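Local coordinates for uncharacterized protein (Photobacterium profundum, PDB 3R87), which probably acts as a hotdog-fold thioesterase of the 4-hydroxybenzoyl-CoA thioesterase family, hydrolysing acyl thioesters, at residues E38-W50 and Q122-A134. Sequence-based numbering, arbitrary orientation. Where two conformers were deposited one is given.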
ATOM      1  N   GLU A  38      15.618  -8.713   2.171  1.00  8.98           N
ATOM      2  CA  GLU A  38      16.566  -7.627   2.459  1.00  9.41           C
ATOM      3  C   GLU A  38      17.381  -7.889   3.690  1.00 10.07           C
ATOM      4  O   GLU A  38      18.564  -7.586   3.718  1.00 11.63           O
ATOM      5  CB  GLU A  38      15.866  -6.274   2.590  1.00  9.63           C
ATOM      6  CG  GLU A  38      15.161  -5.787   1.342  1.00 10.30           C
ATOM      7  CD  GLU A  38      14.970  -4.304   1.359  1.00 11.00           C
ATOM      8  OE1 GLU A  38      15.689  -3.568   2.052  1.00 12.09           O
ATOM      9  OE2 GLU A  38      14.108  -3.785   0.600  1.00 13.59           O
ATOM     10  N   HIS A  39      16.757  -8.442   4.725  1.00  9.90           N
ATOM     11  CA  HIS A  39      17.483  -8.732   5.960  1.00 11.07           C
ATOM     12  C   HIS A  39      18.480  -9.853   5.785  1.00 11.21           C
ATOM     13  O   HIS A  39      19.503  -9.850   6.466  1.00 14.61           O
ATOM     14  CB  HIS A  39      16.528  -8.998   7.114  1.00 11.12           C
ATOM     15  CG  HIS A  39      15.913  -7.729   7.609  1.00 10.17           C
ATOM     16  ND1 HIS A  39      16.467  -6.966   8.598  1.00 14.55           N
ATOM     17  CD2 HIS A  39      14.786  -7.088   7.267  1.00 11.45           C
ATOM     18  CE1 HIS A  39      15.733  -5.871   8.789  1.00 14.25           C
ATOM     19  NE2 HIS A  39      14.695  -5.916   7.966  1.00 11.30           N
ATOM     20  N   VAL A  40      18.242 -10.822   4.897  1.00 11.17           N
ATOM     21  CA  VAL A  40      19.244 -11.840   4.582  1.00 11.88           C
ATOM     22  C   VAL A  40      20.416 -11.193   3.873  1.00 12.87           C
ATOM     23  O   VAL A  40      21.597 -11.471   4.187  1.00 15.23           O
ATOM     24  CB  VAL A  40      18.658 -12.983   3.786  1.00 11.42           C
ATOM     25  CG1 VAL A  40      19.744 -13.943   3.327  1.00 14.04           C
ATOM     26  CG2 VAL A  40      17.607 -13.700   4.552  1.00 12.29           C
ATOM     27  N   ILE A  41      20.139 -10.341   2.895  1.00 13.04           N
ATOM     28  CA  ILE A  41      21.159  -9.749   2.054  1.00 15.36           C
ATOM     29  C   ILE A  41      21.982  -8.661   2.751  1.00 15.16           C
ATOM     30  O   ILE A  41      23.188  -8.572   2.560  1.00 17.69           O
ATOM     31  CB  ILE A  41      20.506  -9.185   0.770  1.00 15.32           C
ATOM     32  CG1 ILE A  41      19.917 -10.306  -0.098  1.00 15.26           C
ATOM     33  CG2 ILE A  41      21.522  -8.322  -0.014  1.00 17.85           C
ATOM     34  CD1 ILE A  41      18.933  -9.794  -1.124  1.00 17.28           C
ATOM     35  N   ASP A  42      21.314  -7.870   3.588  1.00 14.52           N
ATOM     36  CA  ASP A  42      21.758  -6.664   4.263  1.00 15.04           C
ATOM     37  C   ASP A  42      21.277  -5.479   3.437  1.00 13.11           C
ATOM     38  O   ASP A  42      21.765  -5.208   2.311  1.00 13.69           O
ATOM     39  CB  ASP A  42      23.280  -6.587   4.481  1.00 17.04           C
ATOM     40  CG  ASP A  42      23.672  -5.445   5.378  0.80 18.24           C
ATOM     41  OD1 ASP A  42      24.714  -5.595   5.986  0.80 27.78           O
ATOM     42  OD2 ASP A  42      23.151  -4.415   5.330  0.80 25.02           O
ATOM     43  N   SER A  43      20.327  -4.720   3.979  1.00 12.48           N
ATOM     44  CA  SER A  43      19.755  -3.625   3.237  0.75 12.02           C
ATOM     45  C   SER A  43      20.769  -2.524   2.943  1.00 13.20           C
ATOM     46  O   SER A  43      20.643  -1.842   1.946  1.00 13.25           O
ATOM     47  CB  SER A  43      18.570  -3.065   4.065  0.75 12.06           C
ATOM     48  OG  SER A  43      18.939  -2.868   5.419  0.75 13.22           O
ATOM     49  N   ASP A  44      21.780  -2.331   3.812  1.00 14.40           N
ATOM     50  CA  ASP A  44      22.766  -1.345   3.526  1.00 14.98           C
ATOM     51  C   ASP A  44      23.576  -1.673   2.290  1.00 16.01           C
ATOM     52  O   ASP A  44      23.969  -0.815   1.519  1.00 18.02           O
ATOM     53  CB  ASP A  44      23.751  -1.191   4.728  1.00 18.63           C
ATOM     54  CG  ASP A  44      23.187  -0.399   5.849  1.00 22.67           C
ATOM     55  OD1 ASP A  44      22.187   0.352   5.689  1.00 23.79           O
ATOM     56  OD2 ASP A  44      23.832  -0.390   6.911  1.00 31.25           O
ATOM     57  N   LYS A  45      23.837  -2.976   2.114  1.00 16.59           N
ATOM     58  CA  LYS A  45      24.530  -3.429   0.890  1.00 18.13           C
ATOM     59  C   LYS A  45      23.692  -3.256  -0.323  1.00 16.07           C
ATOM     60  O   LYS A  45      24.179  -2.900  -1.372  1.00 18.83           O
ATOM     61  CB  LYS A  45      24.954  -4.876   1.001  1.00 19.89           C
ATOM     62  CG  LYS A  45      25.985  -5.089   2.116  1.00 25.12           C
ATOM     63  CD  LYS A  45      26.750  -6.197   1.905  1.00 34.84           C
ATOM     64  CE  LYS A  45      27.879  -6.151   2.968  1.00 37.45           C
ATOM     65  NZ  LYS A  45      29.152  -5.454   2.548  1.00 43.53           N
ATOM     66  N   LEU A  46      22.352  -3.480  -0.205  1.00 14.45           N
ATOM     67  CA  LEU A  46      21.474  -3.213  -1.330  1.00 14.85           C
ATOM     68  C   LEU A  46      21.483  -1.706  -1.680  1.00 15.54           C
ATOM     69  O   LEU A  46      21.492  -1.365  -2.839  1.00 17.82           O
ATOM     70  CB  LEU A  46      20.047  -3.623  -0.980  1.00 13.84           C
ATOM     71  CG  LEU A  46      19.819  -5.085  -0.905  1.00 14.38           C
ATOM     72  CD1 LEU A  46      18.394  -5.367  -0.419  1.00 15.59           C
ATOM     73  CD2 LEU A  46      20.112  -5.823  -2.207  1.00 15.54           C
ATOM     74  N   ALA A  47      21.448  -0.822  -0.677  1.00 14.49           N
ATOM     75  CA  ALA A  47      21.430   0.585  -0.956  1.00 16.58           C
ATOM     76  C   ALA A  47      22.770   0.987  -1.615  1.00 18.28           C
ATOM     77  O   ALA A  47      22.694   1.818  -2.527  1.00 20.43           O
ATOM     78  CB  ALA A  47      21.209   1.357   0.318  1.00 16.34           C
ATOM     79  N   THR A  48      23.898   0.510  -1.090  1.00 18.43           N
ATOM     80  CA  THR A  48      25.233   0.848  -1.686  1.00 21.94           C
ATOM     81  C   THR A  48      25.306   0.310  -3.101  1.00 21.36           C
ATOM     82  O   THR A  48      25.792   1.020  -4.002  1.00 23.44           O
ATOM     83  CB  THR A  48      26.335   0.250  -0.807  1.00 23.06           C
ATOM     84  OG1 THR A  48      26.271   0.832   0.535  1.00 27.61           O
ATOM     85  CG2 THR A  48      27.710   0.476  -1.419  1.00 28.54           C
ATOM     86  N   LEU A  49      24.845  -0.902  -3.320  1.00 19.79           N
ATOM     87  CA  LEU A  49      24.930  -1.501  -4.683  1.00 20.52           C
ATOM     88  C   LEU A  49      24.114  -0.639  -5.684  1.00 20.65           C
ATOM     89  O   LEU A  49      24.534  -0.367  -6.785  1.00 22.80           O
ATOM     90  CB  LEU A  49      24.451  -2.950  -4.641  1.00 20.21           C
ATOM     91  CG  LEU A  49      24.431  -3.724  -5.987  1.00 21.72           C
ATOM     92  CD1 LEU A  49      25.879  -3.975  -6.479  1.00 25.01           C
ATOM     93  CD2 LEU A  49      23.694  -5.012  -5.895  1.00 20.59           C
ATOM     94  N   TRP A  50      22.906  -0.207  -5.246  1.00 18.74           N
ATOM     95  CA  TRP A  50      22.058   0.615  -6.153  1.00 20.38           C
ATOM     96  C   TRP A  50      22.679   2.054  -6.289  1.00 20.13           C
ATOM     97  O   TRP A  50      22.778   2.512  -7.441  1.00 23.71           O
ATOM     98  CB  TRP A  50      20.708   0.712  -5.468  1.00 19.30           C
ATOM     99  CG  TRP A  50      19.813   1.678  -6.237  1.00 20.43           C
ATOM    100  CD1 TRP A  50      19.442   2.956  -5.867  1.00 23.70           C
ATOM    101  CD2 TRP A  50      19.202   1.415  -7.486  1.00 22.25           C
ATOM    102  NE1 TRP A  50      18.765   3.516  -6.860  1.00 20.94           N
ATOM    103  CE2 TRP A  50      18.508   2.601  -7.864  1.00 20.38           C
ATOM    104  CE3 TRP A  50      19.173   0.309  -8.372  1.00 24.67           C
ATOM    105  CZ2 TRP A  50      17.799   2.724  -9.078  1.00 22.93           C
ATOM    106  CZ3 TRP A  50      18.446   0.436  -9.626  1.00 26.87           C
ATOM    107  CH2 TRP A  50      17.782   1.649  -9.930  1.00 24.14           C
ATOM    108  N   GLN A 122      22.406  -9.520 -14.772  1.00 23.95           N
ATOM    109  CA  GLN A 122      23.798  -9.419 -14.352  1.00 24.98           C
ATOM    110  C   GLN A 122      24.018 -10.579 -13.374  1.00 24.10           C
ATOM    111  O   GLN A 122      23.105 -11.011 -12.628  1.00 24.98           O
ATOM    112  CB  GLN A 122      24.110  -8.123 -13.573  1.00 27.82           C
ATOM    113  CG  GLN A 122      23.817  -6.875 -14.439  1.00 32.00           C
ATOM    114  CD  GLN A 122      24.719  -6.727 -15.658  1.00 38.52           C
ATOM    115  OE1 GLN A 122      24.279  -6.178 -16.732  1.00 43.62           O
ATOM    116  NE2 GLN A 122      25.943  -7.192 -15.529  1.00 37.18           N
ATOM    117  N   PRO A 123      25.237 -11.051 -13.239  1.00 24.70           N
ATOM    118  CA  PRO A 123      25.544 -12.102 -12.183  1.00 24.23           C
ATOM    119  C   PRO A 123      25.310 -11.472 -10.735  1.00 21.17           C
ATOM    120  O   PRO A 123      25.528 -10.278 -10.555  1.00 22.87           O
ATOM    121  CB  PRO A 123      27.052 -12.365 -12.381  1.00 27.33           C
ATOM    122  CG  PRO A 123      27.237 -12.011 -13.833  1.00 29.77           C
ATOM    123  CD  PRO A 123      26.439 -10.721 -14.045  1.00 26.88           C
ATOM    124  N   VAL A 124      24.947 -12.285  -9.752  1.00 21.83           N
ATOM    125  CA  VAL A 124      24.827 -11.773  -8.350  1.00 20.82           C
ATOM    126  C   VAL A 124      26.214 -11.331  -7.892  1.00 18.76           C
ATOM    127  O   VAL A 124      27.149 -12.105  -7.954  1.00 20.05           O
ATOM    128  CB  VAL A 124      24.330 -12.774  -7.302  1.00 22.30           C
ATOM    129  CG1 VAL A 124      24.220 -12.135  -5.903  1.00 23.12           C
ATOM    130  CG2 VAL A 124      23.009 -13.426  -7.708  1.00 27.99           C
ATOM    131  N   PRO A 125      26.396 -10.063  -7.450  1.00 18.44           N
ATOM    132  CA  PRO A 125      27.750  -9.629  -7.040  1.00 18.50           C
ATOM    133  C   PRO A 125      28.289 -10.472  -5.913  1.00 18.52           C
ATOM    134  O   PRO A 125      27.587 -10.827  -4.965  1.00 17.23           O
ATOM    135  CB  PRO A 125      27.502  -8.175  -6.636  1.00 21.11           C
ATOM    136  CG  PRO A 125      26.304  -7.733  -7.432  1.00 19.82           C
ATOM    137  CD  PRO A 125      25.393  -8.964  -7.437  1.00 18.61           C
ATOM    138  N   ALA A 126      29.611 -10.745  -5.934  1.00 19.53           N
ATOM    139  CA  ALA A 126      30.234 -11.522  -4.871  1.00 19.27           C
ATOM    140  C   ALA A 126      30.022 -10.910  -3.485  1.00 17.79           C
ATOM    141  O   ALA A 126      29.865 -11.629  -2.517  1.00 18.35           O
ATOM    142  CB  ALA A 126      31.772 -11.604  -5.089  1.00 21.35           C
ATOM    143  N   ASP A 127      30.015  -9.598  -3.383  1.00 18.56           N
ATOM    144  CA  ASP A 127      29.824  -9.012  -2.057  0.50 19.51           C
ATOM    145  C   ASP A 127      28.443  -9.230  -1.501  1.00 17.78           C
ATOM    146  O   ASP A 127      28.289  -9.385  -0.270  1.00 17.82           O
ATOM    147  CB  ASP A 127      29.995  -7.542  -2.142  0.50 21.77           C
ATOM    148  CG  ASP A 127      30.088  -6.897  -0.743  0.50 23.40           C
ATOM    149  OD1 ASP A 127      30.842  -7.325   0.180  0.50 27.63           O
ATOM    150  OD2 ASP A 127      29.343  -5.922  -0.562  0.50 25.40           O
ATOM    151  N   ILE A 128      27.446  -9.310  -2.388  1.00 16.90           N
ATOM    152  CA  ILE A 128      26.090  -9.665  -1.968  1.00 16.08           C
ATOM    153  C   ILE A 128      26.062 -11.100  -1.525  1.00 15.91           C
ATOM    154  O   ILE A 128      25.514 -11.434  -0.476  1.00 16.01           O
ATOM    155  CB  ILE A 128      25.084  -9.360  -3.071  1.00 17.10           C
ATOM    156  CG1 ILE A 128      24.987  -7.859  -3.348  1.00 19.98           C
ATOM    157  CG2 ILE A 128      23.739  -9.977  -2.740  1.00 17.86           C
ATOM    158  CD1 ILE A 128      24.395  -7.042  -2.224  1.00 20.02           C
ATOM    159  N   LEU A 129      26.669 -12.001  -2.361  1.00 15.36           N
ATOM    160  CA  LEU A 129      26.676 -13.412  -1.959  0.80 16.81           C
ATOM    161  C   LEU A 129      27.431 -13.591  -0.627  1.00 16.17           C
ATOM    162  O   LEU A 129      26.983 -14.346   0.215  1.00 18.21           O
ATOM    163  CB  LEU A 129      27.356 -14.269  -3.045  0.80 18.67           C
ATOM    164  CG  LEU A 129      26.665 -14.350  -4.429  0.80 20.07           C
ATOM    165  CD1 LEU A 129      27.595 -15.020  -5.510  0.80 23.48           C
ATOM    166  CD2 LEU A 129      25.354 -15.071  -4.222  0.80 23.34           C
ATOM    167  N   ALA A 130      28.494 -12.861  -0.445  1.00 16.52           N
ATOM    168  CA  ALA A 130      29.243 -12.960   0.834  1.00 17.55           C
ATOM    169  C   ALA A 130      28.368 -12.580   2.000  1.00 17.77           C
ATOM    170  O   ALA A 130      28.397 -13.229   3.035  1.00 20.27           O
ATOM    171  CB  ALA A 130      30.459 -12.074   0.764  1.00 19.91           C
ATOM    172  N   SER A 131      27.619 -11.480   1.813  1.00 17.77           N
ATOM    173  CA  SER A 131      26.776 -10.978   2.859  1.00 19.47           C
ATOM    174  C   SER A 131      25.712 -12.031   3.186  1.00 19.38           C
ATOM    175  O   SER A 131      25.320 -12.241   4.323  1.00 22.89           O
ATOM    176  CB  SER A 131      26.226  -9.601   2.508  1.00 19.31           C
ATOM    177  OG  SER A 131      25.553  -9.041   3.545  1.00 22.25           O
ATOM    178  N   MET A 132      25.108 -12.560   2.116  1.00 18.74           N
ATOM    179  CA  MET A 132      24.058 -13.566   2.277  1.00 20.09           C
ATOM    180  C   MET A 132      24.541 -14.763   3.017  1.00 24.40           C
ATOM    181  O   MET A 132      23.780 -15.323   3.831  1.00 29.33           O
ATOM    182  CB  MET A 132      23.556 -14.050   0.909  1.00 18.92           C
ATOM    183  CG  MET A 132      22.727 -12.981   0.170  1.00 17.83           C
ATOM    184  SD  MET A 132      22.426 -13.340  -1.556  1.00 17.50           S
ATOM    185  CE  MET A 132      21.551 -14.917  -1.486  1.00 22.91           C
ATOM    186  N   MET A 133      25.771 -15.208   2.787  1.00 25.86           N
ATOM    187  CA  MET A 133      26.287 -16.391   3.426  1.00 30.86           C
ATOM    188  C   MET A 133      27.019 -16.057   4.753  1.00 31.72           C
ATOM    189  O   MET A 133      27.471 -16.954   5.478  1.00 35.88           O
ATOM    190  CB  MET A 133      27.218 -17.099   2.448  1.00 32.11           C
ATOM    191  CG  MET A 133      26.372 -17.885   1.366  1.00 33.91           C
ATOM    192  SD  MET A 133      27.638 -18.159   0.157  1.00 45.66           S
ATOM    193  CE  MET A 133      28.054 -19.743   0.841  1.00 45.16           C
ATOM    194  N   ALA A 134      27.206 -14.786   5.132  1.00 32.70           N
ATOM    195  CA  ALA A 134      27.928 -14.408   6.404  1.00 33.58           C
ATOM    196  C   ALA A 134      27.207 -14.868   7.668  1.00 36.86           C
ATOM    197  O   ALA A 134      26.005 -15.103   7.652  1.00 39.37           O
ATOM    198  CB  ALA A 134      28.133 -12.888   6.429  1.00 35.48           C
TER
HETATM  199  O   HOH W   1      23.487 -10.243   5.785  1.00 28.93           O
HETATM  200  O   HOH W   2      22.554 -13.349   5.941  1.00 36.25           O
HETATM  201  O   HOH W   3      26.332  -8.160   5.891  1.00 35.98           O
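Ile128 supplies the main bump: its CD1 lies 3.8 Å from Ile41 CG2 and 3.9 Å from Lys45 CB, so the methyl enters a hollow walled by these two residues, with Leu46 CD2 farther off. Leu49 meets the same isoleucine at about a right angle, CD2 touching Ile128 CG1, while its other methyl, CD1, rests 3.9 Å from Pro125 CG at the start of helix 126-133. At the far end of the row, Ile41 and Met132 run side by side, CG1 against CG. The axes of helices 43-50 and 126-133 are nearly antiparallel, at 175° and 10.5 Å apart. In this HotDog-clan chain the C-terminal helix packs beside the helical layer on the curved antiparallel sheet: Phe57 of strand 56-66 touches Leu46, Leu49 and Ile128 alike, and Phe82 of strand 75-85 touches Met132. Where helix 28-41 breaks at Asp42, Ser131 fills the notch: OG, anti to its backbone N (chi1 -173°), donates to Ile41 O at 2.6 Å, approaching tilted 34° from the carbonyl plane. Water 3 donates to both Asp42 OD1 and that hydroxyl oxygen. Lys45 closes over the serine, its CD only 3.5 Å from Ser131 CB, a tight carbon pair. Bent at chi4, the lysine then delivers NZ to the syn lone pair of Asp127 OD2 at 3.2 Å, a salt bridge that holds for one of the two deposited conformers of Asp127. Asp127 and His53 are both magnesium-binding residues of this protein, although no magnesium is bound to this chain here.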